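Local coordinates for protein PrgZ (Enterococcus faecalis, PDB 4FAJ) that acts as a membrane-anchored extracellular receptor that binds peptide pheromone and probably serves peptide import, at residues Asn240-Glu245 with Thr254-Lys259. Numbering follows the deposited sequence.
Sequences NLTNLE and TISKNK
Asn240 and Ser256 form a hydrogen-bonded pair in an antiparallel beta hairpin at the margin of a mixed sheet, with strand 239-243 outermost and strand 252-257 joined on its other side to 271-276. The amide N of Asn240 bonds to Ser256 O at 2.6 Å, while Ser256 N returns a bond to Asn240 O in the carbonyl plane. Next comes the non-hydrogen-bonded pair Leu241 and Ile255, whose branched apolar chains cross nearly at right angles, CD1 of Leu241 4.0 Å from CG2 of Ile255; Ile255, buried against Leu86 and Val90 of helix 81-90, is suitably hydrocarbon. Beyond this pair the register slips: Thr242 N (3.1 Å) and Asn243 N both reach Thr254 O, from the same face of its plane. Thr254 N answers with a bond to Asn243 O, on a lone pair in the carbonyl plane. The extra residue, Thr242, directs its side chain at the partner strand; with chi1 50°, OG1 sits between its backbone N and carbonyl carbon and meets Ser256 OG at 2.9 Å, and either hydroxyl can donate, which suits this solvent-accessible side. Past Ser256, the side-chain amide planes of Asn240 and Asn258 are turned 39° from each other. ND2 of Asn240 gives to two waters, one bound to Lys257 O, the other to Asn258 OD1; Glu260 N and Gly237 O also hold the Asn258 amide. Thr242 and Asn243 together opposite the single residue Thr254 make a classic beta bulge.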
loop_
_atom_site.group_PDB
_atom_site.type_symbol
_atom_site.label_atom_id
_atom_site.label_comp_id
_atom_site.label_asym_id
_atom_site.label_seq_id
_atom_site.Cartn_x
_atom_site.Cartn_y
_atom_site.Cartn_z
ATOM N N ASN A 240 -18.838 -0.029 12.312
ATOM C CA ASN A 240 -19.642 0.266 11.132
ATOM C C ASN A 240 -19.256 1.644 10.617
ATOM O O ASN A 240 -18.869 2.503 11.391
ATOM C CB ASN A 240 -21.135 0.315 11.474
ATOM C CG ASN A 240 -21.727 -1.042 11.782
ATOM O OD1 ASN A 240 -21.270 -2.063 11.285
ATOM N ND2 ASN A 240 -22.795 -1.044 12.586
ATOM N N LEU A 241 -19.365 1.872 9.320
ATOM C CA LEU A 241 -19.136 3.221 8.778
ATOM C C LEU A 241 -20.454 3.968 8.894
ATOM O O LEU A 241 -21.417 3.621 8.208
ATOM C CB LEU A 241 -18.665 3.165 7.330
ATOM C CG LEU A 241 -18.421 4.522 6.645
ATOM C CD1 LEU A 241 -17.271 5.275 7.298
ATOM C CD2 LEU A 241 -18.155 4.333 5.153
ATOM N N THR A 242 -20.512 4.955 9.788
ATOM C CA THR A 242 -21.774 5.652 10.093
ATOM C C THR A 242 -21.879 7.067 9.496
ATOM O O THR A 242 -22.977 7.609 9.403
ATOM C CB THR A 242 -22.049 5.692 11.622
ATOM O OG1 THR A 242 -20.894 6.173 12.321
ATOM C CG2 THR A 242 -22.391 4.287 12.143
ATOM N N ASN A 243 -20.755 7.656 9.084
ATOM C CA ASN A 243 -20.763 8.998 8.487
ATOM C C ASN A 243 -19.644 9.150 7.465
ATOM O O ASN A 243 -18.473 9.117 7.823
ATOM C CB ASN A 243 -20.604 10.055 9.589
ATOM C CG ASN A 243 -21.013 11.445 9.144
ATOM O OD1 ASN A 243 -20.975 11.778 7.960
ATOM N ND2 ASN A 243 -21.415 12.273 10.110
ATOM N N LEU A 244 -20.010 9.275 6.192
ATOM C CA LEU A 244 -19.046 9.531 5.115
ATOM C C LEU A 244 -19.834 10.088 3.936
ATOM O O LEU A 244 -20.542 9.352 3.250
ATOM C CB LEU A 244 -18.274 8.264 4.697
ATOM C CG LEU A 244 -16.971 8.509 3.916
ATOM C CD1 LEU A 244 -16.193 7.212 3.699
ATOM C CD2 LEU A 244 -17.199 9.154 2.593
ATOM N N GLU A 245 -19.708 11.391 3.707
ATOM C CA GLU A 245 -20.573 12.071 2.738
ATOM C C GLU A 245 -20.259 11.735 1.287
ATOM O O GLU A 245 -21.170 11.494 0.494
ATOM C CB GLU A 245 -20.521 13.583 2.944
ATOM C CG GLU A 245 -21.205 14.034 4.221
ATOM C CD GLU A 245 -21.532 15.514 4.212
ATOM O OE1 GLU A 245 -20.840 16.285 3.502
ATOM O OE2 GLU A 245 -22.486 15.902 4.916
ATOM N N THR A 254 -16.752 9.150 10.225
ATOM C CA THR A 254 -16.930 8.550 11.549
ATOM C C THR A 254 -17.288 7.067 11.431
ATOM O O THR A 254 -18.085 6.675 10.567
ATOM C CB THR A 254 -18.064 9.265 12.351
ATOM O OG1 THR A 254 -17.727 10.649 12.565
ATOM C CG2 THR A 254 -18.291 8.572 13.701
ATOM N N ILE A 255 -16.680 6.245 12.290
ATOM C CA ILE A 255 -17.055 4.838 12.418
ATOM C C ILE A 255 -17.534 4.609 13.844
ATOM O O ILE A 255 -17.089 5.285 14.769
ATOM C CB ILE A 255 -15.888 3.863 12.043
ATOM C CG1 ILE A 255 -14.764 3.915 13.096
ATOM C CG2 ILE A 255 -15.356 4.201 10.644
ATOM C CD1 ILE A 255 -13.481 3.095 12.743
ATOM N N SER A 256 -18.448 3.655 14.011
ATOM C CA SER A 256 -19.085 3.412 15.301
ATOM C C SER A 256 -19.113 1.914 15.590
ATOM O O SER A 256 -19.191 1.104 14.666
ATOM C CB SER A 256 -20.512 3.964 15.285
ATOM O OG SER A 256 -20.512 5.358 15.037
ATOM N N LYS A 257 -19.082 1.545 16.864
ATOM C CA LYS A 257 -19.044 0.136 17.229
ATOM C C LYS A 257 -20.171 -0.664 16.568
ATOM O O LYS A 257 -21.331 -0.276 16.626
ATOM C CB LYS A 257 -19.108 -0.050 18.749
ATOM C CG LYS A 257 -19.051 -1.524 19.159
ATOM C CD LYS A 257 -18.962 -1.700 20.671
ATOM C CE LYS A 257 -19.331 -3.121 21.070
ATOM N NZ LYS A 257 -18.792 -3.507 22.407
ATOM N N ASN A 258 -19.794 -1.779 15.943
ATOM C CA ASN A 258 -20.719 -2.717 15.311
ATOM C C ASN A 258 -21.153 -3.781 16.322
ATOM O O ASN A 258 -20.409 -4.717 16.606
ATOM C CB ASN A 258 -20.028 -3.396 14.120
ATOM C CG ASN A 258 -20.883 -4.464 13.459
ATOM O OD1 ASN A 258 -22.069 -4.631 13.768
ATOM N ND2 ASN A 258 -20.287 -5.176 12.519
ATOM N N LYS A 259 -22.366 -3.633 16.846
ATOM C CA LYS A 259 -22.876 -4.541 17.870
ATOM C C LYS A 259 -23.156 -5.949 17.338
ATOM O O LYS A 259 -23.294 -6.875 18.130
ATOM C CB LYS A 259 -24.127 -3.960 18.538
ATOM C CG LYS A 259 -23.823 -2.753 19.424
ATOM C CD LYS A 259 -24.716 -2.726 20.661
ATOM C CE LYS A 259 -24.220 -1.719 21.698
ATOM N NZ LYS A 259 -24.547 -0.312 21.319
HETATM O O HOH W 1 -24.529 -3.783 12.856
HETATM O O HOH W 2 -22.718 1.012 14.524
#